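Side-chain contacts in L-lysine 6-oxidase (Marinomonas mediterranea, PDB 3WEU), which oxidises the side-chain amine of L-lysine with a cysteine tryptophylquinone cofactor, releasing the hydrogen peroxide that makes it antibacterial: residues I153-I158 against P165-G170; V246-F251 against C507-D512. One frame throughout, in Å; residues are numbered along the deposited sequence.

Contact 1: I153-I158 against P165-G170; sequences ISINNI and PSYPSG
Ile155 puts CG1 between its backbone N and carbonyl carbon (chi1 66°), which leaves its CG2 methyl anti to the carbonyl carbon and over the ring of Tyr167. In Tyr167, chi1 of 57° swings the ring toward 153-158, and chi2 of 90° turns a face to that methyl. CG2 of Ile155 lies 3.6 Å from the centroid of the Tyr167 ring, almost exactly on the ring normal. This is a CH-pi contact. Ile155 CD1 reaches further along the same ring, 4.0 Å from Tyr167 CE1. The segment 153-158 leaves strand 150-154 through a type I beta turn, Ser154 to Asn157, with Asn157 N bonded to Ser154 O. An ST turn overlaps it: Asn156 N donates to Ser154 OG at 2.8 Å. Asn157 OD1 accepts from Ser154 N at 3.0 Å and also from Arg142. The turn is held by side chains as well as backbone, with Ile155 and Ile158 both directed at 165-170. Ile158 packs on Pro165, its CD1 3.8 Å from Pro165 CB and its CG2 4.0 Å from the same atom. Ile158 CD1 also lies obliquely to the Tyr167 ring. Phe179 touches both Ile155 and Tyr167, and Leu139 of strand 137-145 also packs on Tyr167.

Contact 2: V246-F251 against C507-D512; sequences VGSPDF and CPWQAD
Ser248 and Trp509 make the main contact, and it is of the CH-pi kind. Ser248 CB sits over one face of the indole, 3.4 Å from the centroid of the six-membered ring of Trp509 and 15° off the normal. The approach is close: Ser248 CB is 3.3 Å from Trp509 CE3 and 3.4 Å from Trp509 CZ3. Ser248 OG lies near the same two ring atoms, 3.6 Å from Trp509 CE3. Trp509 CG stands between the backbone N and the carbonyl carbon (chi1 66°), which carries the indole across to the 246-251 segment. The other face carries the side-chain amide of Gln510, with CD 3.3 Å above the plane of the Trp509 ring and offset toward the rim. The indole lies between Ser248 and Gln510.

Apolar packing adds to this. Pro249 CD touches the benzo end of the indole, 4.0 Å from Trp509 CH2, and the two side chains cross at about a right angle. Trp626 meets the Trp509 ring edge-to-face, and Leu14 packs on it too.

Polar bonds fix the backbones on each side. Ser248 O accepts from Arg13 NE, and Trp509 N donates to Asp219 OD2. Ala511 N donates to Pro508 O within its own segment.

The arrangement is buried packing near the centre of the chain. It sets the loop leaving strand 237-247 of the large mixed sheet against the start of helix 510-515. A cis peptide bond precedes Pro508 at the approach to that helix. Segment 507-512 lies in the C-terminal family region. The helix leads directly to Cys516, the cysteine of the tryptophylquinone cross-link.

Overall arrangement
From the N terminus, the chain reaches contact 1 first. It closes a short loop just after strand 150-154, with six residues between its segments. Contact 2 opens later, at the end of strand 237-247, and closes a long excursion of 255 residues that holds more helix than strand. The two are in series, so neither loop encloses or crosses the other. Both reach the same mixed sheet, but at different depths. The centre of contact 1 lies about 27 Å, and that of contact 2 about 8 Å, from the centre of the chain; the two centres are about 21 Å apart. Contact 1 ties the turn after strand 150-154 to the loop leading to strand 174-175. Contact 2 links the sheet to the C-terminal family region.

Contact 1: I153-I158 against P165-G170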
# COMPACT_ATOMS: atom_id res chain seq x y z
N ILE A 153 15.99 27.15 19.87
CA ILE A 153 16.79 26.80 18.68
C ILE A 153 15.80 26.66 17.54
O ILE A 153 15.42 25.57 17.10
CB ILE A 153 17.61 25.51 18.91
CG1 ILE A 153 18.44 25.54 20.20
CG2 ILE A 153 18.56 25.23 17.77
CD1 ILE A 153 18.89 24.12 20.61
N SER A 154 15.41 27.80 16.97
CA SER A 154 14.27 27.86 16.08
C SER A 154 14.66 28.19 14.64
O SER A 154 15.64 28.87 14.44
CB SER A 154 13.36 28.97 16.55
OG SER A 154 12.32 29.22 15.65
N ILE A 155 13.79 27.81 13.71
CA ILE A 155 13.97 28.20 12.30
C ILE A 155 13.75 29.67 12.17
O ILE A 155 14.18 30.22 11.20
CB ILE A 155 13.03 27.48 11.34
CG1 ILE A 155 11.58 27.86 11.57
CG2 ILE A 155 13.32 26.00 11.41
CD1 ILE A 155 10.64 27.32 10.49
N ASN A 156 13.15 30.29 13.18
CA ASN A 156 12.91 31.76 13.13
C ASN A 156 13.98 32.62 13.82
O ASN A 156 13.85 33.82 13.87
CB ASN A 156 11.52 32.03 13.72
CG ASN A 156 10.43 31.40 12.88
OD1 ASN A 156 10.50 31.43 11.67
ND2 ASN A 156 9.44 30.79 13.51
N ASN A 157 15.07 32.08 14.34
CA ASN A 157 16.11 32.94 14.96
C ASN A 157 17.51 32.44 14.64
O ASN A 157 18.43 32.42 15.43
CB ASN A 157 15.80 33.10 16.45
CG ASN A 157 15.97 31.79 17.22
OD1 ASN A 157 16.15 30.70 16.61
ND2 ASN A 157 16.07 31.92 18.54
N ILE A 158 17.65 31.98 13.41
CA ILE A 158 18.91 31.48 12.96
C ILE A 158 19.77 32.72 12.88
O ILE A 158 19.38 33.65 12.21
CB ILE A 158 18.79 30.88 11.54
CG1 ILE A 158 17.97 29.60 11.58
CG2 ILE A 158 20.19 30.67 10.93
CD1 ILE A 158 17.39 29.21 10.24
N PRO A 165 22.15 27.23 7.07
CA PRO A 165 21.19 26.48 7.84
C PRO A 165 20.46 25.54 6.94
O PRO A 165 20.39 25.78 5.73
CB PRO A 165 20.24 27.57 8.38
CG PRO A 165 20.34 28.70 7.34
CD PRO A 165 21.79 28.67 6.94
N SER A 166 19.85 24.49 7.48
CA SER A 166 19.01 23.59 6.65
C SER A 166 17.99 22.94 7.54
O SER A 166 18.23 22.77 8.75
CB SER A 166 19.86 22.50 5.97
OG SER A 166 20.93 22.09 6.82
N TYR A 167 16.87 22.57 6.93
CA TYR A 167 15.82 21.87 7.64
C TYR A 167 14.77 21.53 6.65
O TYR A 167 14.78 22.11 5.58
CB TYR A 167 15.23 22.72 8.77
CG TYR A 167 14.67 24.05 8.36
CD1 TYR A 167 13.33 24.17 8.00
CD2 TYR A 167 15.48 25.19 8.37
CE1 TYR A 167 12.81 25.41 7.66
CE2 TYR A 167 14.97 26.42 7.99
CZ TYR A 167 13.65 26.50 7.65
OH TYR A 167 13.16 27.76 7.32
N PRO A 168 13.87 20.63 7.01
CA PRO A 168 12.81 20.27 6.10
C PRO A 168 11.75 21.37 6.12
O PRO A 168 11.05 21.57 7.10
CB PRO A 168 12.26 18.97 6.67
CG PRO A 168 12.62 18.97 8.10
CD PRO A 168 13.92 19.73 8.19
N SER A 169 11.65 22.09 5.02
CA SER A 169 10.81 23.25 4.97
C SER A 169 9.49 22.90 4.36
O SER A 169 9.29 21.85 3.76
CB SER A 169 11.49 24.36 4.17
OG SER A 169 11.89 23.87 2.92
N GLY A 170 8.57 23.81 4.54
CA GLY A 170 7.22 23.55 4.11
C GLY A 170 6.50 22.45 4.87
O GLY A 170 6.95 21.95 5.90

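Contact 2: V246-F251 against C507-D512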
# COMPACT_ATOMS: atom_id res chain seq x y z
N VAL A 246 20.42 14.42 22.64
CA VAL A 246 18.99 14.34 22.87
C VAL A 246 18.50 12.90 22.50
O VAL A 246 18.85 12.36 21.43
CB VAL A 246 18.20 15.34 22.07
CG1 VAL A 246 16.72 15.21 22.43
CG2 VAL A 246 18.66 16.73 22.36
N GLY A 247 17.82 12.27 23.45
CA GLY A 247 17.18 11.00 23.23
C GLY A 247 15.69 11.06 23.27
O GLY A 247 15.06 12.03 23.77
N SER A 248 15.10 9.96 22.88
CA SER A 248 13.66 9.78 22.99
C SER A 248 13.34 9.52 24.48
O SER A 248 14.25 9.41 25.30
CB SER A 248 13.20 8.65 22.08
OG SER A 248 13.83 7.42 22.39
N PRO A 249 12.06 9.56 24.87
CA PRO A 249 11.82 9.49 26.31
C PRO A 249 12.35 8.22 27.01
O PRO A 249 12.43 7.15 26.38
CB PRO A 249 10.33 9.57 26.43
CG PRO A 249 9.87 10.29 25.16
CD PRO A 249 10.82 9.71 24.13
N ASP A 250 12.73 8.39 28.27
CA ASP A 250 13.08 7.25 29.14
C ASP A 250 11.78 6.82 29.80
O ASP A 250 11.32 7.47 30.83
CB ASP A 250 14.14 7.64 30.16
CG ASP A 250 14.63 6.46 31.00
OD1 ASP A 250 14.01 5.35 30.95
OD2 ASP A 250 15.64 6.66 31.71
N PHE A 251 11.22 5.71 29.30
CA PHE A 251 9.92 5.27 29.83
C PHE A 251 9.99 4.38 31.08
O PHE A 251 8.95 3.99 31.62
CB PHE A 251 9.11 4.54 28.72
CG PHE A 251 8.59 5.45 27.64
CD1 PHE A 251 7.47 6.22 27.88
CD2 PHE A 251 9.16 5.50 26.40
CE1 PHE A 251 6.92 7.01 26.92
CE2 PHE A 251 8.60 6.29 25.38
CZ PHE A 251 7.49 7.05 25.66
N CYS A 507 15.86 6.89 11.41
CA CYS A 507 15.27 8.16 10.96
C CYS A 507 13.91 7.89 10.37
O CYS A 507 13.80 7.42 9.20
CB CYS A 507 16.20 8.77 9.93
SG CYS A 507 15.65 10.45 9.51
N PRO A 508 12.83 8.13 11.16
CA PRO A 508 12.76 8.67 12.51
C PRO A 508 12.98 7.61 13.61
O PRO A 508 12.82 6.42 13.37
CB PRO A 508 11.35 9.20 12.60
CG PRO A 508 10.59 8.21 11.82
CD PRO A 508 11.49 7.78 10.68
N TRP A 509 13.32 8.09 14.81
CA TRP A 509 13.66 7.23 15.97
C TRP A 509 12.57 6.30 16.36
O TRP A 509 12.83 5.20 16.86
CB TRP A 509 14.03 8.06 17.18
CG TRP A 509 12.91 8.87 17.74
CD1 TRP A 509 12.62 10.15 17.44
CD2 TRP A 509 11.97 8.46 18.72
NE1 TRP A 509 11.53 10.58 18.15
CE2 TRP A 509 11.08 9.53 18.92
CE3 TRP A 509 11.77 7.27 19.42
CZ2 TRP A 509 10.09 9.49 19.87
CZ3 TRP A 509 10.73 7.21 20.31
CH2 TRP A 509 9.91 8.32 20.53
N GLN A 510 11.34 6.68 16.10
CA GLN A 510 10.18 5.81 16.48
C GLN A 510 10.29 4.43 15.81
O GLN A 510 9.70 3.49 16.29
CB GLN A 510 8.85 6.47 16.21
CG GLN A 510 8.51 7.68 17.05
CD GLN A 510 8.98 9.01 16.42
OE1 GLN A 510 9.83 9.04 15.50
NE2 GLN A 510 8.41 10.10 16.89
N ALA A 511 11.08 4.28 14.73
CA ALA A 511 11.40 2.93 14.21
C ALA A 511 12.28 2.14 15.17
O ALA A 511 12.07 0.97 15.35
CB ALA A 511 12.12 3.02 12.86
N ASP A 512 13.30 2.75 15.75
CA ASP A 512 14.14 2.01 16.71
C ASP A 512 13.21 1.58 17.86
O ASP A 512 13.32 0.45 18.32
CB ASP A 512 15.33 2.82 17.23
CG ASP A 512 16.43 2.99 16.20
OD1 ASP A 512 16.63 2.02 15.38
OD2 ASP A 512 17.13 4.04 16.29